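Local coordinates for protein carbon monoxide oxidation system transcription regulator CooA-1 (Carboxydothermus hydrogenoformans, PDB 2FMY) that senses carbon monoxide, probably through its haem, and in response acts as a DNA-binding transcription activator that probably switches on the carbon monoxide oxidation system, at residues R45-L50 / I94-I99; I162-G167 / L205-L210; T68-E73 / G121-N126. All coordinates share one frame; numbering follows the deposited sequence.

In the fold
In this regulator the three contacts run from sensor to DNA-binding region. Contact 1 pairs two strands of the beta-roll beside the haem of the same chain. Contact 3 joins another strand of that roll to helix 111-135, which also approaches the haem to which Arg83 of the second subunit is hydrogen-bonded. The centres of contacts 1 and 3 are 18 Å apart. The two are interlocked along the chain, since their segments alternate, and they touch where Phe49 CZ meets Leu72 CD1 at 4.2 Å. Contact 2 belongs to the helix-turn-helix region: its centre lies 44 Å from that of contact 1 and 26 Å from that of contact 3, and it touches neither.

Contact 1 of 3, residues R45-L50 / I94-I99; sequences RNLVFL and ILYTDI. With HEM (protoporphyrin IX containing Fe), chain E.
Ile99 lies against Asn46 at the haem end of an antiparallel strand pair, part of the beta-roll of the cyclic nucleotide-binding fold, used here to hold haem. With CG1 anti to the backbone N (chi1 -166°), the Ile99 side chain runs straight out to CD1, which passes 3.6 Å from Asn46 OD1 and reaches the haem near its ring carbon C2B. CG2, the other branch, rests beside Asn46 CG. Asn46 OD1, the atom nearest Ile99 CD1, is also hydrogen-bonded to His81 ND1, which helps to fix the turn of the amide, and the backbone N of Ile99 adds a bond to Asn46 O.

Further along, Val48 and Thr97 form a hydrogen-bonded pair, as do Leu50 and Leu95, and all four side chains share one face of the sheet. Leu50 and Leu95 lie side by side and point the same way, CD2 to CD1 at 4.0 Å. Val48 instead turns CG1 to the haem methyl CMC, 3.8 Å away. The other face carries Phe49 and Tyr96, a non-hydrogen-bonded pair in which CB meets CB at 3.9 Å.

Asp98 closes the strand and N-caps helix 99-108. Its OD2 accepts a hydrogen bond from Arg45 NH2 through the anti lone pair, at 2.8 Å and almost exactly in the guanidinium plane, in a salt bridge; OD1 pairs with Arg100. Replacing Asp98 by an alanine would probably leave Arg45 and Arg100 without this shared negative partner and the start of the helix uncapped. Leu47 CD2 sits 3.4 Å above the centre of the Arg45 guanidinium, covering one of its faces. A water completes the corner, accepting from Asn46 N at 2.8 Å and donating to Asp98 OD2.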
loop_
_atom_site.group_PDB
_atom_site.type_symbol
_atom_site.label_atom_id
_atom_site.label_comp_id
_atom_site.label_asym_id
_atom_site.label_seq_id
_atom_site.Cartn_x
_atom_site.Cartn_y
_atom_site.Cartn_z
ATOM N N ARG A 45 17.534 12.585 7.885
ATOM C CA ARG A 45 18.217 12.138 6.673
ATOM C C ARG A 45 17.331 11.273 5.785
ATOM O O ARG A 45 16.661 10.341 6.254
ATOM C CB ARG A 45 19.525 11.414 7.001
ATOM C CG ARG A 45 20.643 12.353 7.428
ATOM C CD ARG A 45 22.001 11.817 7.040
ATOM N NE ARG A 45 22.224 11.842 5.592
ATOM C CZ ARG A 45 23.276 11.297 4.992
ATOM N NH1 ARG A 45 24.212 10.677 5.707
ATOM N NH2 ARG A 45 23.388 11.362 3.674
ATOM N N ASN A 46 17.324 11.603 4.499
ATOM C CA ASN A 46 16.576 10.845 3.521
ATOM C C ASN A 46 17.493 9.826 2.827
ATOM O O ASN A 46 18.259 10.165 1.906
ATOM C CB ASN A 46 15.890 11.771 2.520
ATOM C CG ASN A 46 14.820 11.060 1.711
ATOM O OD1 ASN A 46 14.834 9.833 1.585
ATOM N ND2 ASN A 46 13.888 11.826 1.157
ATOM N N LEU A 47 17.396 8.577 3.284
ATOM C CA LEU A 47 18.315 7.528 2.883
ATOM C C LEU A 47 17.608 6.365 2.217
ATOM O O LEU A 47 16.430 6.102 2.473
ATOM C CB LEU A 47 19.118 7.011 4.096
ATOM C CG LEU A 47 19.867 8.027 4.966
ATOM C CD1 LEU A 47 20.357 7.390 6.262
ATOM C CD2 LEU A 47 21.022 8.689 4.205
ATOM N N VAL A 48 18.346 5.683 1.346
ATOM C CA VAL A 48 17.930 4.390 0.845
ATOM C C VAL A 48 18.916 3.370 1.382
ATOM O O VAL A 48 20.124 3.620 1.421
ATOM C CB VAL A 48 17.818 4.366 -0.703
ATOM C CG1 VAL A 48 17.547 2.936 -1.222
ATOM C CG2 VAL A 48 16.707 5.318 -1.155
ATOM N N PHE A 49 18.396 2.237 1.843
ATOM C CA PHE A 49 19.245 1.204 2.419
ATOM C C PHE A 49 18.927 -0.190 1.907
ATOM O O PHE A 49 17.839 -0.456 1.397
ATOM C CB PHE A 49 19.236 1.261 3.959
ATOM C CG PHE A 49 17.932 0.804 4.606
ATOM C CD1 PHE A 49 17.734 -0.534 4.940
ATOM C CD2 PHE A 49 16.944 1.725 4.945
ATOM C CE1 PHE A 49 16.557 -0.956 5.563
ATOM C CE2 PHE A 49 15.763 1.321 5.582
ATOM C CZ PHE A 49 15.566 -0.020 5.887
ATOM N N LEU A 50 19.921 -1.061 2.024
ATOM C CA LEU A 50 19.838 -2.452 1.621
ATOM C C LEU A 50 20.223 -3.262 2.850
ATOM O O LEU A 50 21.214 -2.935 3.517
ATOM C CB LEU A 50 20.840 -2.692 0.479
ATOM C CG LEU A 50 21.127 -4.069 -0.125
ATOM C CD1 LEU A 50 19.885 -4.692 -0.720
ATOM C CD2 LEU A 50 22.184 -3.916 -1.202
ATOM N N ILE A 94 23.229 -3.058 7.591
ATOM C CA ILE A 94 22.648 -2.418 6.412
ATOM C C ILE A 94 23.715 -1.664 5.619
ATOM O O ILE A 94 24.765 -1.293 6.159
ATOM C CB ILE A 94 21.457 -1.456 6.757
ATOM C CG1 ILE A 94 21.964 -0.162 7.413
ATOM C CG2 ILE A 94 20.384 -2.185 7.573
ATOM C CD1 ILE A 94 20.928 0.917 7.586
ATOM N N LEU A 95 23.423 -1.470 4.333
ATOM C CA LEU A 95 24.183 -0.635 3.423
ATOM C C LEU A 95 23.276 0.526 3.049
ATOM O O LEU A 95 22.190 0.307 2.514
ATOM C CB LEU A 95 24.535 -1.429 2.159
ATOM C CG LEU A 95 25.605 -2.524 2.242
ATOM C CD1 LEU A 95 25.440 -3.549 1.128
ATOM C CD2 LEU A 95 27.001 -1.912 2.224
ATOM N N TYR A 96 23.703 1.753 3.345
ATOM C CA TYR A 96 22.864 2.932 3.142
ATOM C C TYR A 96 23.569 3.995 2.299
ATOM O O TYR A 96 24.779 4.169 2.394
ATOM C CB TYR A 96 22.419 3.533 4.488
ATOM C CG TYR A 96 23.534 4.169 5.318
ATOM C CD1 TYR A 96 23.776 5.550 5.277
ATOM C CD2 TYR A 96 24.340 3.390 6.146
ATOM C CE1 TYR A 96 24.802 6.138 6.057
ATOM C CE2 TYR A 96 25.367 3.958 6.911
ATOM C CZ TYR A 96 25.587 5.328 6.865
ATOM O OH TYR A 96 26.597 5.862 7.637
ATOM N N THR A 97 22.785 4.708 1.498
ATOM C CA THR A 97 23.267 5.835 0.721
ATOM C C THR A 97 22.213 6.934 0.758
ATOM O O THR A 97 21.037 6.659 0.982
ATOM C CB THR A 97 23.568 5.420 -0.763
ATOM O OG1 THR A 97 24.361 6.424 -1.409
ATOM C CG2 THR A 97 22.285 5.198 -1.543
ATOM N N ASP A 98 22.633 8.177 0.546
ATOM C CA ASP A 98 21.694 9.268 0.405
ATOM C C ASP A 98 20.803 9.016 -0.806
ATOM O O ASP A 98 21.270 8.511 -1.822
ATOM C CB ASP A 98 22.440 10.594 0.246
ATOM C CG ASP A 98 21.569 11.799 0.574
ATOM O OD1 ASP A 98 20.710 12.175 -0.255
ATOM O OD2 ASP A 98 21.758 12.387 1.663
ATOM N N ILE A 99 19.526 9.370 -0.695
ATOM C CA ILE A 99 18.566 9.238 -1.797
ATOM C C ILE A 99 19.043 9.895 -3.120
ATOM O O ILE A 99 18.666 9.451 -4.208
ATOM C CB ILE A 99 17.168 9.809 -1.374
ATOM C CG1 ILE A 99 16.065 9.390 -2.356
ATOM C CG2 ILE A 99 17.217 11.348 -1.175
ATOM C CD1 ILE A 99 14.697 9.961 -2.034
HETATM C CHA HEM E . 7.364 8.474 -0.871
HETATM C CHB HEM E . 10.871 9.791 -3.947
HETATM C CHC HEM E . 13.110 5.537 -3.153
HETATM C CHD HEM E . 9.133 3.893 -0.886
HETATM C C1A HEM E . 8.143 9.233 -1.721
HETATM C C2A HEM E . 7.948 10.640 -2.049
HETATM C C3A HEM E . 8.914 11.016 -2.910
HETATM C C4A HEM E . 9.760 9.853 -3.140
HETATM C CMA HEM E . 9.106 12.434 -3.526
HETATM C CAA HEM E . 6.793 11.526 -1.517
HETATM C CBA HEM E . 5.688 11.416 -2.568
HETATM C CGA HEM E . 4.571 12.412 -2.364
HETATM O O1A HEM E . 4.827 13.650 -2.357
HETATM O O2A HEM E . 3.408 11.962 -2.219
HETATM C C1B HEM E . 11.760 8.739 -4.038
HETATM C C2B HEM E . 12.901 8.677 -4.924
HETATM C C3B HEM E . 13.528 7.501 -4.707
HETATM C C4B HEM E . 12.800 6.779 -3.675
HETATM C CMB HEM E . 13.277 9.800 -5.922
HETATM C CAB HEM E . 14.783 6.950 -5.414
HETATM C CBB HEM E . 15.733 7.742 -5.907
HETATM C C1C HEM E . 12.265 4.713 -2.440
HETATM C C2C HEM E . 12.540 3.378 -1.934
HETATM C C3C HEM E . 11.430 2.924 -1.317
HETATM C C4C HEM E . 10.415 3.956 -1.403
HETATM C CMC HEM E . 13.884 2.628 -2.085
HETATM C CAC HEM E . 11.228 1.560 -0.612
HETATM C CBC HEM E . 11.286 0.424 -1.320
HETATM C C1D HEM E . 8.295 4.960 -0.618
HETATM C C2D HEM E . 7.059 4.909 0.146
HETATM C C3D HEM E . 6.510 6.338 0.137
HETATM C C4D HEM E . 7.461 7.118 -0.611
HETATM C CMD HEM E . 6.415 3.674 0.809
HETATM C CAD HEM E . 5.222 6.834 0.824
HETATM C CBD HEM E . 5.641 7.097 2.260
HETATM C CGD HEM E . 4.473 7.425 3.151
HETATM O O1D HEM E . 4.633 7.353 4.385
HETATM O O2D HEM E . 3.387 7.775 2.631
HETATM N NA HEM E . 9.258 8.794 -2.404
HETATM N NB HEM E . 11.734 7.570 -3.293
HETATM N NC HEM E . 10.969 5.025 -2.086
HETATM N ND HEM E . 8.479 6.274 -1.038
HETATM FE FE HEM E . 10.090 6.914 -2.112
HETATM O O HOH W 1 19.236 13.289 3.350
#

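Contact 2 of 3, residues I162-G167 / L205-L210; sequences IKLELG and LLLKDL
Leu164 presses both its methyls against those of Leu207, and the closest pair, Leu164 CD2 and Leu207 CD1, stands 3.5 Å apart. The two side chains interlock across neighbouring strands although they are not partners in register: Leu164 pairs with Leu205, and Leu207 with Ile162. These antiparallel strands belong to the small sheet of the Crp-like winged helix-turn-helix region, and 204-207 forms the wing hairpin with 197-199.

Just beyond the end of its strand, Leu166 turns in and meets Leu205 at about a right angle, CD1 to CG at 4.0 Å. Helix 137-154 backs this corner, with Leu147 touching both leucines. At the other end, Ile162 sends CD1 to Leu210 CD2, 3.8 Å away on the first turn of the last helix. The backbone between is held by four bonds; that from Leu207 N to Ile162 O is short, 2.6 Å, and nearly straight, whereas its return from Ile162 N to Leu207 O is bent to 140°.

Lys163 and Leu206 occupy the opposite face. There the lysine offers its aliphatic part, with CG 3.9 Å from Leu206 CD2, and then curls at chi3 (75°) and chi4 (68°), carrying NZ back along its own strand to a salt bridge with Glu165 OE1 at 3.0 Å. Glu165 OE2 in turn bonds to Thr204 OG1.

The sheet is thus two-sided in chemistry: on the face of Leu164, Leu205 and Leu207 the side-chain contact is apolar throughout, and helix 137-154 backs part of it, while on the other face the lysine's charge is answered within its own strand and its methylenes alone serve the crossing.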
loop_
_atom_site.group_PDB
_atom_site.type_symbol
_atom_site.label_atom_id
_atom_site.label_comp_id
_atom_site.label_asym_id
_atom_site.label_seq_id
_atom_site.Cartn_x
_atom_site.Cartn_y
_atom_site.Cartn_z
ATOM N N ILE A 162 -5.580 -29.186 7.589
ATOM C CA ILE A 162 -6.772 -29.689 8.248
ATOM C C ILE A 162 -7.955 -29.348 7.338
ATOM O O ILE A 162 -8.146 -28.184 6.974
ATOM C CB ILE A 162 -6.980 -29.031 9.638
ATOM C CG1 ILE A 162 -5.761 -29.281 10.550
ATOM C CG2 ILE A 162 -8.242 -29.582 10.301
ATOM C CD1 ILE A 162 -5.690 -28.387 11.766
ATOM N N LYS A 163 -8.719 -30.365 6.951
ATOM C CA LYS A 163 -9.927 -30.142 6.192
ATOM C C LYS A 163 -11.088 -29.847 7.141
ATOM O O LYS A 163 -11.335 -30.586 8.092
ATOM C CB LYS A 163 -10.240 -31.330 5.289
ATOM C CG LYS A 163 -11.455 -31.086 4.395
ATOM C CD LYS A 163 -11.676 -32.214 3.410
ATOM C CE LYS A 163 -12.262 -33.440 4.086
ATOM N NZ LYS A 163 -13.663 -33.254 4.564
ATOM N N LEU A 164 -11.784 -28.748 6.867
ATOM C CA LEU A 164 -12.931 -28.328 7.651
ATOM C C LEU A 164 -14.194 -28.493 6.848
ATOM O O LEU A 164 -14.218 -28.184 5.660
ATOM C CB LEU A 164 -12.814 -26.846 8.040
ATOM C CG LEU A 164 -12.213 -26.490 9.394
ATOM C CD1 LEU A 164 -10.796 -27.061 9.577
ATOM C CD2 LEU A 164 -12.218 -24.966 9.540
ATOM N N GLU A 165 -15.244 -28.957 7.518
ATOM C CA GLU A 165 -16.584 -28.929 6.959
ATOM C C GLU A 165 -17.423 -27.983 7.788
ATOM O O GLU A 165 -17.688 -28.240 8.965
ATOM C CB GLU A 165 -17.223 -30.322 6.935
ATOM C CG GLU A 165 -16.570 -31.312 5.974
ATOM C CD GLU A 165 -16.629 -30.892 4.506
ATOM O OE1 GLU A 165 -15.808 -31.412 3.718
ATOM O OE2 GLU A 165 -17.482 -30.060 4.132
ATOM N N LEU A 166 -17.838 -26.886 7.166
ATOM C CA LEU A 166 -18.558 -25.830 7.864
ATOM C C LEU A 166 -20.037 -26.143 8.047
ATOM O O LEU A 166 -20.658 -25.660 9.006
ATOM C CB LEU A 166 -18.381 -24.498 7.144
ATOM C CG LEU A 166 -16.937 -24.016 6.967
ATOM C CD1 LEU A 166 -16.937 -22.692 6.249
ATOM C CD2 LEU A 166 -16.212 -23.911 8.316
ATOM N N GLY A 167 -20.585 -26.945 7.130
ATOM C CA GLY A 167 -21.996 -27.327 7.163
ATOM C C GLY A 167 -22.920 -26.209 6.718
ATOM O O GLY A 167 -24.133 -26.395 6.635
ATOM N N LEU A 205 -13.303 -25.977 3.707
ATOM C CA LEU A 205 -12.057 -25.233 3.735
ATOM C C LEU A 205 -10.922 -26.182 4.015
ATOM O O LEU A 205 -11.107 -27.174 4.708
ATOM C CB LEU A 205 -12.064 -24.161 4.842
ATOM C CG LEU A 205 -13.209 -23.143 4.948
ATOM C CD1 LEU A 205 -12.927 -22.150 6.096
ATOM C CD2 LEU A 205 -13.463 -22.411 3.616
ATOM N N LEU A 206 -9.754 -25.862 3.468
ATOM C CA LEU A 206 -8.501 -26.501 3.867
ATOM C C LEU A 206 -7.722 -25.502 4.702
ATOM O O LEU A 206 -7.353 -24.449 4.206
ATOM C CB LEU A 206 -7.683 -26.920 2.635
ATOM C CG LEU A 206 -8.398 -27.856 1.653
ATOM C CD1 LEU A 206 -7.584 -28.054 0.377
ATOM C CD2 LEU A 206 -8.737 -29.207 2.316
ATOM N N LEU A 207 -7.489 -25.832 5.966
ATOM C CA LEU A 207 -6.746 -24.970 6.882
ATOM C C LEU A 207 -5.271 -25.283 6.881
ATOM O O LEU A 207 -4.867 -26.367 7.306
ATOM C CB LEU A 207 -7.272 -25.112 8.313
ATOM C CG LEU A 207 -8.091 -23.951 8.855
ATOM C CD1 LEU A 207 -9.317 -23.723 7.961
ATOM C CD2 LEU A 207 -8.476 -24.217 10.323
ATOM N N LYS A 208 -4.475 -24.322 6.419
ATOM C CA LYS A 208 -3.038 -24.488 6.364
ATOM C C LYS A 208 -2.311 -23.962 7.606
ATOM O O LYS A 208 -1.195 -24.393 7.881
ATOM C CB LYS A 208 -2.463 -23.834 5.100
ATOM C CG LYS A 208 -2.971 -24.404 3.778
ATOM C CD LYS A 208 -2.359 -23.639 2.595
ATOM C CE LYS A 208 -2.557 -24.386 1.274
ATOM N NZ LYS A 208 -1.956 -23.694 0.084
ATOM N N ASP A 209 -2.923 -23.033 8.347
ATOM C CA ASP A 209 -2.284 -22.468 9.567
ATOM C C ASP A 209 -3.312 -22.177 10.660
ATOM O O ASP A 209 -3.746 -21.030 10.830
ATOM C CB ASP A 209 -1.472 -21.199 9.233
ATOM C CG ASP A 209 -0.365 -20.888 10.266
ATOM O OD1 ASP A 209 -0.445 -21.289 11.453
ATOM O OD2 ASP A 209 0.611 -20.213 9.881
ATOM N N LEU A 210 -3.693 -23.217 11.400
ATOM C CA LEU A 210 -4.624 -23.072 12.525
ATOM C C LEU A 210 -4.076 -22.167 13.631
ATOM O O LEU A 210 -4.823 -21.386 14.224
ATOM C CB LEU A 210 -5.010 -24.440 13.106
ATOM C CG LEU A 210 -5.980 -24.522 14.296
ATOM C CD1 LEU A 210 -7.341 -23.904 13.998
ATOM C CD2 LEU A 210 -6.149 -25.969 14.711
#

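Contact 3 of 3, residues T68-E73 / G121-N126; sequences TLAILE and GDLLKN. With HEM (protoporphyrin IX containing Fe), chain G.
Helix 111-135, which supplies Leu124 and Lys125 to the haem pocket shared with the second subunit, is tied to the beta-roll where Asn126 and Leu123 meet Leu69 and Ala70. The polar tie is a single bond: Asn126 ND2 donates a hydrogen bond to Leu69 O at 2.7 Å, with an angle of 156° at the hydrogen. The oxygen lies close to the plane of the amide, yet the donor stands well above the plane of the carbonyl, 48° out of it, and so does not use a lone pair. The same oxygen is approached by Leu123 CA, 3.5 Å away, in a CA-H...O contact that is almost linear, so one carbonyl receives two groups from successive parts of the helix.

This carbonyl sits in a classic beta bulge, in which Leu69 and Ala70 both face Val58 of strand 55-61. Strand 66-73 is at the outer edge of its sheet within the chain and runs roughly antiparallel to the helix. Leu123 has CG anti to its carbonyl carbon (chi1 -63°), an arrangement that brings CD2 down on both bulge residues, 3.4 Å from Ala70 CB and 3.7 Å from Leu69 CB. The first of these is tighter than usual carbon contact.

Leu123 also touches Leu124 of the second subunit, and Leu69 packs on Leu128 of that subunit, which places the contact at the dimer interface. On the flank of the helix turned to the haem, Lys125 stretches out fully and its NZ bonds to the propionate oxygen O2A at 2.7 Å; Lys193 O is a further partner of NZ. Leu124 CD2 comes to 3.4 Å from the haem methyl CMD.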
loop_
_atom_site.group_PDB
_atom_site.type_symbol
_atom_site.label_atom_id
_atom_site.label_comp_id
_atom_site.label_asym_id
_atom_site.label_seq_id
_atom_site.Cartn_x
_atom_site.Cartn_y
_atom_site.Cartn_z
ATOM N N THR A 68 2.551 -4.675 11.780
ATOM C CA THR A 68 3.675 -5.058 10.933
ATOM C C THR A 68 3.306 -4.953 9.445
ATOM O O THR A 68 2.296 -5.501 9.011
ATOM C CB THR A 68 4.186 -6.473 11.289
ATOM O OG1 THR A 68 4.736 -6.451 12.611
ATOM C CG2 THR A 68 5.262 -6.931 10.312
ATOM N N LEU A 69 4.111 -4.218 8.682
ATOM C CA LEU A 69 3.885 -4.067 7.238
ATOM C C LEU A 69 4.733 -5.002 6.374
ATOM O O LEU A 69 4.282 -5.426 5.313
ATOM C CB LEU A 69 4.080 -2.612 6.788
ATOM C CG LEU A 69 3.273 -1.491 7.455
ATOM C CD1 LEU A 69 3.810 -0.134 6.999
ATOM C CD2 LEU A 69 1.775 -1.608 7.167
ATOM N N ALA A 70 5.948 -5.316 6.824
ATOM C CA ALA A 70 6.861 -6.212 6.105
ATOM C C ALA A 70 8.032 -6.622 6.975
ATOM O O ALA A 70 8.439 -5.891 7.889
ATOM C CB ALA A 70 7.396 -5.543 4.837
ATOM N N ILE A 71 8.568 -7.802 6.685
ATOM C CA ILE A 71 9.872 -8.218 7.200
ATOM C C ILE A 71 10.839 -8.143 6.018
ATOM O O ILE A 71 10.618 -8.764 4.983
ATOM C CB ILE A 71 9.836 -9.638 7.803
ATOM C CG1 ILE A 71 8.688 -9.793 8.819
ATOM C CG2 ILE A 71 11.199 -10.028 8.404
ATOM C CD1 ILE A 71 8.670 -8.775 9.952
ATOM N N LEU A 72 11.875 -7.328 6.160
ATOM C CA LEU A 72 12.896 -7.194 5.125
ATOM C C LEU A 72 14.027 -8.130 5.451
ATOM O O LEU A 72 14.453 -8.222 6.598
ATOM C CB LEU A 72 13.420 -5.754 5.032
ATOM C CG LEU A 72 12.381 -4.632 4.872
ATOM C CD1 LEU A 72 13.031 -3.287 5.102
ATOM C CD2 LEU A 72 11.694 -4.666 3.515
ATOM N N GLU A 73 14.501 -8.825 4.432
ATOM C CA GLU A 73 15.543 -9.821 4.584
ATOM C C GLU A 73 16.739 -9.412 3.735
ATOM O O GLU A 73 16.660 -8.445 2.971
ATOM C CB GLU A 73 14.998 -11.187 4.164
ATOM C CG GLU A 73 14.068 -11.776 5.219
ATOM C CD GLU A 73 13.113 -12.815 4.678
ATOM O OE1 GLU A 73 13.209 -13.155 3.481
ATOM O OE2 GLU A 73 12.255 -13.295 5.456
ATOM N N GLY A 121 5.165 -4.424 -3.136
ATOM C CA GLY A 121 4.040 -5.350 -3.288
ATOM C C GLY A 121 3.680 -6.075 -1.994
ATOM O O GLY A 121 2.506 -6.164 -1.635
ATOM N N ASP A 122 4.689 -6.588 -1.294
ATOM C CA ASP A 122 4.487 -7.242 0.004
ATOM C C ASP A 122 3.960 -6.300 1.088
ATOM O O ASP A 122 3.109 -6.697 1.867
ATOM C CB ASP A 122 5.764 -7.943 0.483
ATOM C CG ASP A 122 5.923 -9.345 -0.103
ATOM O OD1 ASP A 122 7.070 -9.752 -0.380
ATOM O OD2 ASP A 122 4.910 -10.048 -0.281
ATOM N N LEU A 123 4.462 -5.067 1.142
ATOM C CA LEU A 123 3.941 -4.046 2.075
ATOM C C LEU A 123 2.495 -3.677 1.786
ATOM O O LEU A 123 1.700 -3.500 2.705
ATOM C CB LEU A 123 4.772 -2.770 2.013
ATOM C CG LEU A 123 6.238 -2.831 2.422
ATOM C CD1 LEU A 123 7.003 -1.896 1.511
ATOM C CD2 LEU A 123 6.394 -2.425 3.886
ATOM N N LEU A 124 2.179 -3.524 0.502
ATOM C CA LEU A 124 0.825 -3.204 0.065
ATOM C C LEU A 124 -0.175 -4.343 0.338
ATOM O O LEU A 124 -1.280 -4.102 0.816
ATOM C CB LEU A 124 0.827 -2.778 -1.416
ATOM C CG LEU A 124 -0.505 -2.278 -2.010
ATOM C CD1 LEU A 124 -1.061 -1.074 -1.239
ATOM C CD2 LEU A 124 -0.305 -1.929 -3.476
ATOM N N LYS A 125 0.234 -5.579 0.059
ATOM C CA LYS A 125 -0.579 -6.759 0.364
ATOM C C LYS A 125 -0.937 -6.837 1.854
ATOM O O LYS A 125 -2.085 -7.097 2.217
ATOM C CB LYS A 125 0.138 -8.044 -0.075
ATOM C CG LYS A 125 -0.501 -9.303 0.484
ATOM C CD LYS A 125 0.248 -10.564 0.091
ATOM C CE LYS A 125 -0.499 -11.783 0.586
ATOM N NZ LYS A 125 0.088 -13.059 0.065
ATOM N N ASN A 126 0.069 -6.647 2.702
ATOM C CA ASN A 126 -0.136 -6.584 4.137
ATOM C C ASN A 126 -1.003 -5.405 4.542
ATOM O O ASN A 126 -1.851 -5.548 5.415
ATOM C CB ASN A 126 1.208 -6.545 4.854
ATOM C CG ASN A 126 1.937 -7.876 4.778
ATOM O OD1 ASN A 126 1.313 -8.934 4.797
ATOM N ND2 ASN A 126 3.254 -7.829 4.690
HETATM C CHA HEM G . 0.115 -9.465 -6.177
HETATM C CHB HEM G . 2.649 -11.486 -9.788
HETATM C CHC HEM G . 2.535 -7.307 -12.240
HETATM C CHD HEM G . 0.534 -5.117 -8.391
HETATM C C1A HEM G . 0.771 -10.400 -6.959
HETATM C C2A HEM G . 0.908 -11.820 -6.682
HETATM C C3A HEM G . 1.616 -12.374 -7.679
HETATM C C4A HEM G . 1.929 -11.329 -8.628
HETATM C CMA HEM G . 2.035 -13.855 -7.838
HETATM C CAA HEM G . 0.359 -12.535 -5.430
HETATM C CBA HEM G . 1.544 -12.690 -4.484
HETATM C CGA HEM G . 1.143 -13.183 -3.122
HETATM O O1A HEM G . 0.548 -14.283 -3.001
HETATM O O2A HEM G . 1.450 -12.472 -2.144
HETATM C C1B HEM G . 2.855 -10.527 -10.749
HETATM C C2B HEM G . 3.601 -10.731 -11.973
HETATM C C3B HEM G . 3.572 -9.579 -12.658
HETATM C C4B HEM G . 2.809 -8.608 -11.884
HETATM C CMB HEM G . 4.288 -12.069 -12.373
HETATM C CAB HEM G . 4.223 -9.308 -14.035
HETATM C CBB HEM G . 5.542 -9.356 -14.205
HETATM C C1C HEM G . 1.955 -6.351 -11.427
HETATM C C2C HEM G . 1.675 -4.978 -11.785
HETATM C C3C HEM G . 1.127 -4.372 -10.722
HETATM C C4C HEM G . 1.041 -5.340 -9.651
HETATM C CMC HEM G . 1.966 -4.367 -13.174
HETATM C CAC HEM G . 0.658 -2.898 -10.621
HETATM C CBC HEM G . 1.563 -1.916 -10.499
HETATM C C1D HEM G . 0.213 -6.063 -7.445
HETATM C C2D HEM G . -0.434 -5.787 -6.182
HETATM C C3D HEM G . -0.557 -7.145 -5.483
HETATM C C4D HEM G . 0.019 -8.105 -6.396
HETATM C CMD HEM G . -0.894 -4.405 -5.668
HETATM C CAD HEM G . -1.206 -7.424 -4.111
HETATM C CBD HEM G . -2.705 -7.448 -4.403
HETATM C CGD HEM G . -3.559 -7.686 -3.188
HETATM O O1D HEM G . -4.806 -7.608 -3.338
HETATM O O2D HEM G . -3.018 -7.966 -2.088
HETATM N NA HEM G . 1.404 -10.143 -8.157
HETATM N NB HEM G . 2.390 -9.221 -10.716
HETATM N NC HEM G . 1.552 -6.527 -10.118
HETATM N ND HEM G . 0.462 -7.432 -7.526
HETATM FE FE HEM G . 1.360 -8.303 -9.166
#